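Local coordinates for putative NADPH-dependent oxidoreductase (Desulfitobacterium hafniense DCB-2, PDB 3DB2), which probably catalyses NADPH-dependent oxidation or reduction of a substrate not yet identified, as a two-domain dehydrogenase of the GFO/IDH/MocA type, at residues C[182-187]-C[332-337]; C[188-193]-C[219-224]. All coordinates share one frame; numbering follows the deposited sequence. Where two conformers were deposited one is given.

Overall arrangement
From the N terminus the chain first builds the parallel sheet of strands between 6 and 123, and later reaches helix 183-194, which both contacts share. Its first turn, within 182-187, meets helix 324-343 much later in the chain, so interaction 1 closes a long loop of 144 intervening residues. The following turns, 188-193, meet strand 216-223 after only 25 residues, so interaction 2 closes a short loop nested inside the longer one. Interaction 1 ties helix 183-194 to a late helix of the chain; interaction 2 ties it to the large mixed sheet. Their centres lie about 9 Å apart, and the two touch where Val333 packs on Leu221.

Interaction 1 (C[182-187]-C[332-337]); sequences LGVHQI and AVVLAA
Ile187 and Val184 pack against Val333 and Val334 in a buried, wholly apolar helix-helix contact, where the start of helix 183-194 meets the middle of helix 324-343. The axes of the two short segments come within 10.4 Å and run at 118° to each other, so the meeting is confined to a few side chains. Ile187 has the largest share. Its CG1 lies anti to the carbonyl carbon (chi1 -63°), and the extended chain beyond brings Ile187 CD1 against both valines, 3.6 Å from Val333 CG1 and 3.5 Å from Val334 CG2. Ile187 and Val333 approach tip to tip, the CG2 branch of Ile187 resting 3.8 Å from Val333 CB. Val334 instead crosses Ile187 at about a right angle, and Val334 CG2 also reaches Val184 CG2 at 3.7 Å. An alanine in place of Ile187 would remove CG1, CG2 and CD1 and would probably open a gap in front of Val333, leaving Val184 as the one remaining partner of Val334 CG2 within 182-187. Around the pair, helix 178-181 packs on Val334 through Leu179 and Thr180, Gln186 reaches back to strand 147-155, and helix 349-353 lies against Ala332 and Ala336.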
ATOM      1  N   LEU C 182       6.500 -10.979 -10.592  1.00 18.54           N
ATOM      2  CA  LEU C 182       6.473  -9.529 -10.446  1.00 15.22           C
ATOM      3  C   LEU C 182       7.132  -9.169  -9.119  1.00 14.29           C
ATOM      4  O   LEU C 182       7.986  -8.285  -9.060  1.00 19.93           O
ATOM      5  CB  LEU C 182       5.050  -8.961 -10.494  1.00 14.49           C
ATOM      6  CG  LEU C 182       4.195  -9.284 -11.718  1.00 15.04           C
ATOM      7  CD1 LEU C 182       2.890  -8.478 -11.721  1.00 17.85           C
ATOM      8  CD2 LEU C 182       4.978  -9.028 -12.993  1.00 22.37           C
ATOM      9  N   GLY C 183       6.769  -9.811  -8.034  1.00 17.19           N
ATOM     10  CA  GLY C 183       7.192  -9.378  -6.719  1.00 21.02           C
ATOM     11  C   GLY C 183       8.687  -9.426  -6.502  1.00 22.40           C
ATOM     12  O   GLY C 183       9.225  -8.648  -5.716  1.00 18.36           O
ATOM     13  N   VAL C 184       9.402 -10.370  -7.151  1.00 18.06           N
ATOM     14  CA  VAL C 184      10.832 -10.482  -6.817  1.00 16.15           C
ATOM     15  C   VAL C 184      11.588  -9.227  -7.187  1.00 15.77           C
ATOM     16  O   VAL C 184      12.604  -8.850  -6.602  1.00 16.69           O
ATOM     17  CB  VAL C 184      11.397 -11.722  -7.541  1.00 24.60           C
ATOM     18  CG1 VAL C 184      12.917 -11.722  -7.564  1.00 35.35           C
ATOM     19  CG2 VAL C 184      10.880 -12.967  -6.836  1.00 31.41           C
ATOM     20  N   HIS C 185      11.082  -8.516  -8.212  1.00 16.19           N
ATOM     21  CA  HIS C 185      11.656  -7.230  -8.606  1.00 16.36           C
ATOM     22  C   HIS C 185      11.568  -6.222  -7.455  1.00 12.73           C
ATOM     23  O   HIS C 185      12.573  -5.615  -7.068  1.00 13.42           O
ATOM     24  CB  HIS C 185      10.937  -6.613  -9.788  1.00 18.40           C
ATOM     25  CG  HIS C 185      11.116  -7.252 -11.120  1.00 34.65           C
ATOM     26  ND1 HIS C 185      12.060  -6.831 -12.030  1.00 34.59           N
ATOM     27  CD2 HIS C 185      10.452  -8.280 -11.695  1.00 30.08           C
ATOM     28  CE1 HIS C 185      11.965  -7.578 -13.109  1.00 35.98           C
ATOM     29  NE2 HIS C 185      10.999  -8.458 -12.936  1.00 35.45           N
ATOM     30  N   GLN C 186      10.341  -6.104  -6.940  1.00 13.59           N
ATOM     31  CA  GLN C 186      10.120  -5.161  -5.823  1.00 15.80           C
ATOM     32  C   GLN C 186      10.727  -5.634  -4.521  1.00 13.47           C
ATOM     33  O   GLN C 186      11.244  -4.806  -3.739  1.00 14.50           O
ATOM     34  CB  GLN C 186       8.620  -4.860  -5.666  1.00 13.98           C
ATOM     35  CG  GLN C 186       8.066  -4.115  -6.883  1.00 14.39           C
ATOM     36  CD  GLN C 186       8.424  -2.642  -6.923  1.00 14.93           C
ATOM     37  OE1 GLN C 186       9.505  -2.174  -6.561  1.00 17.75           O
ATOM     38  NE2 GLN C 186       7.477  -1.874  -7.430  1.00 15.36           N
ATOM     39  N   ILE C 187      10.728  -6.940  -4.238  1.00 13.10           N
ATOM     40  CA  ILE C 187      11.471  -7.462  -3.104  1.00 12.07           C
ATOM     41  C   ILE C 187      12.943  -7.101  -3.146  1.00 12.82           C
ATOM     42  O   ILE C 187      13.565  -6.683  -2.144  1.00 15.06           O
ATOM     43  CB  ILE C 187      11.289  -8.991  -2.998  1.00 14.15           C
ATOM     44  CG1 ILE C 187       9.797  -9.280  -2.725  1.00 14.13           C
ATOM     45  CG2 ILE C 187      12.217  -9.604  -1.973  1.00 16.99           C
ATOM     46  CD1 ILE C 187       9.478 -10.749  -2.803  1.00 16.27           C
ATOM     47  N   ALA C 332      13.580 -16.119  -0.511  1.00 20.00           N
ATOM     48  CA  ALA C 332      13.127 -16.430   0.842  1.00 20.60           C
ATOM     49  C   ALA C 332      11.938 -15.564   1.251  1.00 18.29           C
ATOM     50  O   ALA C 332      11.039 -16.020   1.951  1.00 15.05           O
ATOM     51  CB  ALA C 332      14.281 -16.237   1.813  1.00 21.32           C
ATOM     52  N   VAL C 333      11.899 -14.311   0.818  1.00 15.68           N
ATOM     53  CA  VAL C 333      10.713 -13.484   1.068  1.00 14.87           C
ATOM     54  C   VAL C 333       9.482 -14.107   0.418  1.00 17.74           C
ATOM     55  O   VAL C 333       8.403 -14.201   1.008  1.00 17.68           O
ATOM     56  CB  VAL C 333      10.949 -12.044   0.598  1.00 16.25           C
ATOM     57  CG1 VAL C 333       9.761 -11.123   0.737  1.00 24.04           C
ATOM     58  CG2 VAL C 333      12.104 -11.434   1.416  1.00 17.78           C
ATOM     59  N   VAL C 334       9.635 -14.549  -0.844  1.00 12.73           N
ATOM     60  CA  VAL C 334       8.529 -15.162  -1.562  1.00 13.58           C
ATOM     61  C   VAL C 334       8.117 -16.442  -0.835  1.00 13.48           C
ATOM     62  O   VAL C 334       6.917 -16.662  -0.654  1.00 15.53           O
ATOM     63  CB  VAL C 334       8.875 -15.429  -3.040  1.00 15.92           C
ATOM     64  CG1 VAL C 334       7.727 -16.168  -3.736  1.00 20.76           C
ATOM     65  CG2 VAL C 334       9.153 -14.137  -3.804  1.00 15.55           C
ATOM     66  N   LEU C 335       9.078 -17.261  -0.411  1.00 16.89           N
ATOM     67  CA  LEU C 335       8.695 -18.535   0.211  1.00 17.98           C
ATOM     68  C   LEU C 335       8.031 -18.277   1.573  1.00 15.83           C
ATOM     69  O   LEU C 335       7.093 -18.979   1.955  1.00 17.12           O
ATOM     70  CB  LEU C 335       9.897 -19.459   0.317  1.00 19.97           C
ATOM     71  CG  LEU C 335      10.596 -19.836  -0.994  1.00 26.39           C
ATOM     72  CD1 LEU C 335      11.884 -20.609  -0.720  1.00 21.75           C
ATOM     73  CD2 LEU C 335       9.681 -20.639  -1.918  1.00 22.54           C
ATOM     74  N   ALA C 336       8.513 -17.252   2.260  1.00 17.15           N
ATOM     75  CA  ALA C 336       7.937 -16.958   3.592  1.00 15.93           C
ATOM     76  C   ALA C 336       6.506 -16.491   3.439  1.00 17.54           C
ATOM     77  O   ALA C 336       5.645 -16.823   4.275  1.00 16.11           O
ATOM     78  CB  ALA C 336       8.817 -15.941   4.282  1.00 19.34           C
ATOM     79  N   ALA C 337       6.269 -15.702   2.380  1.00 15.54           N
ATOM     80  CA  ALA C 337       4.926 -15.205   2.074  1.00 16.92           C
ATOM     81  C   ALA C 337       3.961 -16.315   1.709  1.00 17.94           C
ATOM     82  O   ALA C 337       2.813 -16.322   2.145  1.00 18.46           O
ATOM     83  CB  ALA C 337       4.981 -14.170   0.952  1.00 21.50           C
TER

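Interaction 2 (C[188-193]-C[219-224]); sequences DNLQFL and TLLEFE
Leu190 leans from helix 183-194 onto strand 216-223 and touches the side chains of both Leu221 and Phe223. Followed outward, Leu190 CB lies 4.2 Å from Phe223 CZ, at the far end of the ring. CG is placed anti to the carbonyl carbon (chi1 -75°), and from it Leu190 CD1 runs on to Leu221 CD1, 3.6 Å away in one of the two conformers of Leu221, so this spacing is less certain; here the two leucines cross at about a right angle. The Leu190 side chain also touches Ala229 on strand 228-234. The backbone of the same residue takes part as well: Leu190 O sits 3.8 Å from Phe223 CE2, oblique to the ring. The CE2-CZ side of the ring is thus met by both CB and the carbonyl oxygen of Leu190. Gln191 adds its aliphatic part, with Gln191 CG 4.3 Å from Phe223 CE2, at the ring edge and near its plane. The amide end of Gln191 is used differently, OE1 accepting a hydrogen bond from Val197 N at the start of the neighbouring strand 197-205.

Leu221 and Phe223 both point toward the helix and also touch Val197 and Ala229 on the two flanking strands, while Leu220 and Glu222 on the other side of the strand meet the second subunit, Glu222 through a salt bridge to Lys205 of that chain. The helix and strand segments run nearly alike in direction, 23° apart with axes 11.0 Å from each other. Such a helix laid on one face of a large mixed sheet, with the opposite face turned to a partner subunit, fits the C-terminal alpha/beta domain of GFO/IDH/MocA oxidoreductases.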
ATOM      1  N   ASP C 188      13.563  -7.212  -4.311  1.00 14.21           N
ATOM      2  CA  ASP C 188      14.953  -6.782  -4.463  1.00 11.77           C
ATOM      3  C   ASP C 188      15.039  -5.264  -4.282  1.00 17.79           C
ATOM      4  O   ASP C 188      15.957  -4.840  -3.552  1.00 19.05           O
ATOM      5  CB  ASP C 188      15.538  -7.203  -5.802  1.00 14.89           C
ATOM      6  CG  ASP C 188      17.031  -6.872  -5.800  1.00 17.59           C
ATOM      7  OD1 ASP C 188      17.791  -7.555  -5.069  1.00 19.25           O
ATOM      8  OD2 ASP C 188      17.386  -5.921  -6.516  1.00 18.10           O
ATOM      9  N   ASN C 189      14.139  -4.499  -4.896  1.00 14.14           N
ATOM     10  CA  ASN C 189      14.188  -3.054  -4.673  1.00 13.05           C
ATOM     11  C   ASN C 189      14.099  -2.719  -3.196  1.00 13.25           C
ATOM     12  O   ASN C 189      14.802  -1.828  -2.721  1.00 16.96           O
ATOM     13  CB  ASN C 189      13.084  -2.323  -5.447  1.00 14.34           C
ATOM     14  CG  ASN C 189      13.381  -2.332  -6.936  1.00 18.58           C
ATOM     15  OD1 ASN C 189      14.528  -2.505  -7.346  1.00 16.50           O
ATOM     16  ND2 ASN C 189      12.323  -2.126  -7.710  1.00 16.76           N
ATOM     17  N   LEU C 190      13.242  -3.402  -2.456  1.00 16.02           N
ATOM     18  CA  LEU C 190      13.009  -3.109  -1.042  1.00 14.20           C
ATOM     19  C   LEU C 190      14.224  -3.387  -0.174  1.00 12.85           C
ATOM     20  O   LEU C 190      14.574  -2.638   0.731  1.00 19.59           O
ATOM     21  CB  LEU C 190      11.817  -3.934  -0.531  1.00 15.44           C
ATOM     22  CG  LEU C 190      10.449  -3.413  -1.012  1.00 16.68           C
ATOM     23  CD1 LEU C 190       9.349  -4.438  -0.771  1.00 18.46           C
ATOM     24  CD2 LEU C 190      10.131  -2.107  -0.309  1.00 20.00           C
ATOM     25  N   GLN C 191      14.920  -4.497  -0.426  1.00 14.73           N
ATOM     26  CA  GLN C 191      16.106  -4.799   0.381  1.00 16.77           C
ATOM     27  C   GLN C 191      17.311  -4.016  -0.113  1.00 16.04           C
ATOM     28  O   GLN C 191      18.221  -3.733   0.659  1.00 19.64           O
ATOM     29  CB  GLN C 191      16.303  -6.314   0.383  1.00 19.91           C
ATOM     30  CG  GLN C 191      15.164  -7.031   1.119  1.00 19.10           C
ATOM     31  CD  GLN C 191      15.391  -8.524   1.326  1.00 22.20           C
ATOM     32  OE1 GLN C 191      15.510  -9.037   2.431  1.00 18.12           O
ATOM     33  NE2 GLN C 191      15.422  -9.303   0.244  1.00 25.27           N
ATOM     34  N   PHE C 192      17.343  -3.617  -1.383  1.00 14.22           N
ATOM     35  CA  PHE C 192      18.344  -2.671  -1.865  1.00 15.17           C
ATOM     36  C   PHE C 192      18.238  -1.330  -1.142  1.00 16.33           C
ATOM     37  O   PHE C 192      19.193  -0.708  -0.666  1.00 15.35           O
ATOM     38  CB  PHE C 192      18.165  -2.463  -3.361  1.00 17.37           C
ATOM     39  CG  PHE C 192      18.877  -1.262  -3.941  1.00 16.33           C
ATOM     40  CD1 PHE C 192      20.269  -1.232  -3.903  1.00 20.89           C
ATOM     41  CD2 PHE C 192      18.194  -0.205  -4.519  1.00 17.46           C
ATOM     42  CE1 PHE C 192      20.945  -0.150  -4.425  1.00 18.10           C
ATOM     43  CE2 PHE C 192      18.866   0.895  -5.019  1.00 19.51           C
ATOM     44  CZ  PHE C 192      20.252   0.906  -4.962  1.00 20.16           C
ATOM     45  N   LEU C 193      16.998  -0.844  -1.032  1.00 16.09           N
ATOM     46  CA  LEU C 193      16.742   0.457  -0.420  1.00 16.04           C
ATOM     47  C   LEU C 193      16.906   0.435   1.097  1.00 18.28           C
ATOM     48  O   LEU C 193      17.520   1.377   1.627  1.00 19.23           O
ATOM     49  CB  LEU C 193      15.343   0.917  -0.807  1.00 19.60           C
ATOM     50  CG  LEU C 193      15.059   1.253  -2.268  1.00 22.87           C
ATOM     51  CD1 LEU C 193      13.619   1.750  -2.412  1.00 19.89           C
ATOM     52  CD2 LEU C 193      16.063   2.282  -2.785  1.00 31.18           C
ATOM     53  N   THR C 219       1.266  -8.125   0.903  1.00 12.93           N
ATOM     54  CA  THR C 219       2.300  -8.657   1.774  1.00 13.98           C
ATOM     55  C   THR C 219       2.845  -7.527   2.660  1.00 13.54           C
ATOM     56  O   THR C 219       3.143  -6.476   2.063  1.00 13.73           O
ATOM     57  CB  THR C 219       3.475  -9.236   0.968  1.00 12.65           C
ATOM     58  OG1 THR C 219       2.925 -10.152   0.022  1.00 17.21           O
ATOM     59  CG2 THR C 219       4.419  -9.965   1.901  1.00 17.53           C
ATOM     60  N   LEU C 220       2.942  -7.820   3.940  1.00 13.05           N
ATOM     61  CA  LEU C 220       3.638  -6.932   4.869  1.00 15.39           C
ATOM     62  C   LEU C 220       5.011  -7.529   5.219  1.00 15.06           C
ATOM     63  O   LEU C 220       5.191  -8.722   5.408  1.00 14.99           O
ATOM     64  CB  LEU C 220       2.848  -6.716   6.146  1.00 13.95           C
ATOM     65  CG  LEU C 220       1.461  -6.112   5.961  1.00 11.82           C
ATOM     66  CD1 LEU C 220       0.854  -5.838   7.343  1.00 20.22           C
ATOM     67  CD2 LEU C 220       1.485  -4.861   5.106  1.00 14.07           C
ATOM     68  N   LEU C 221       5.980  -6.651   5.329  1.00 14.50           N
ATOM     69  CA  LEU C 221       7.350  -6.921   5.699  0.50 15.34           C
ATOM     70  C   LEU C 221       7.778  -6.048   6.874  1.00 15.76           C
ATOM     71  O   LEU C 221       7.430  -4.879   6.966  1.00 14.34           O
ATOM     72  CB  LEU C 221       8.284  -6.667   4.508  0.50 16.81           C
ATOM     73  CG  LEU C 221       7.770  -7.180   3.156  0.50 16.95           C
ATOM     74  CD1 LEU C 221       8.042  -6.165   2.059  0.50 21.69           C
ATOM     75  CD2 LEU C 221       8.413  -8.510   2.824  0.50 20.75           C
ATOM     76  N   GLU C 222       8.545  -6.620   7.789  1.00 18.86           N
ATOM     77  CA  GLU C 222       9.271  -5.863   8.811  1.00 15.42           C
ATOM     78  C   GLU C 222      10.759  -6.123   8.572  1.00 16.36           C
ATOM     79  O   GLU C 222      11.112  -7.303   8.401  1.00 17.33           O
ATOM     80  CB  GLU C 222       8.953  -6.247  10.234  1.00 22.02           C
ATOM     81  CG  GLU C 222       7.579  -5.835  10.706  1.00 30.53           C
ATOM     82  CD  GLU C 222       7.520  -5.790  12.230  1.00 30.08           C
ATOM     83  OE1 GLU C 222       7.910  -6.770  12.888  1.00 24.86           O
ATOM     84  OE2 GLU C 222       7.065  -4.759  12.759  1.00 28.12           O
ATOM     85  N   PHE C 223      11.548  -5.076   8.570  1.00 18.44           N
ATOM     86  CA  PHE C 223      12.979  -5.120   8.302  1.00 18.01           C
ATOM     87  C   PHE C 223      13.758  -5.434   9.583  1.00 20.50           C
ATOM     88  O   PHE C 223      13.206  -5.309  10.671  1.00 19.33           O
ATOM     89  CB  PHE C 223      13.481  -3.801   7.670  1.00 17.67           C
ATOM     90  CG  PHE C 223      12.986  -3.797   6.210  1.00 18.62           C
ATOM     91  CD1 PHE C 223      11.736  -3.289   5.915  1.00 21.55           C
ATOM     92  CD2 PHE C 223      13.779  -4.317   5.220  1.00 17.93           C
ATOM     93  CE1 PHE C 223      11.245  -3.311   4.616  1.00 20.32           C
ATOM     94  CE2 PHE C 223      13.284  -4.377   3.912  1.00 22.82           C
ATOM     95  CZ  PHE C 223      12.020  -3.900   3.630  1.00 19.82           C
ATOM     96  N   GLU C 224      15.014  -5.847   9.427  1.00 19.32           N
ATOM     97  CA  GLU C 224      15.820  -6.171  10.606  1.00 28.18           C
ATOM     98  C   GLU C 224      16.024  -4.939  11.480  1.00 26.66           C
ATOM     99  O   GLU C 224      16.179  -5.053  12.695  1.00 28.18           O
ATOM    100  CB  GLU C 224      17.149  -6.787  10.143  1.00 23.67           C
ATOM    101  CG  GLU C 224      17.184  -8.300  10.225  1.00 39.30           C
ATOM    102  CD  GLU C 224      17.246  -9.009   8.890  1.00 50.96           C
ATOM    103  OE1 GLU C 224      18.197  -9.813   8.729  1.00 49.83           O
ATOM    104  OE2 GLU C 224      16.362  -8.755   8.041  1.00 48.95           O
TER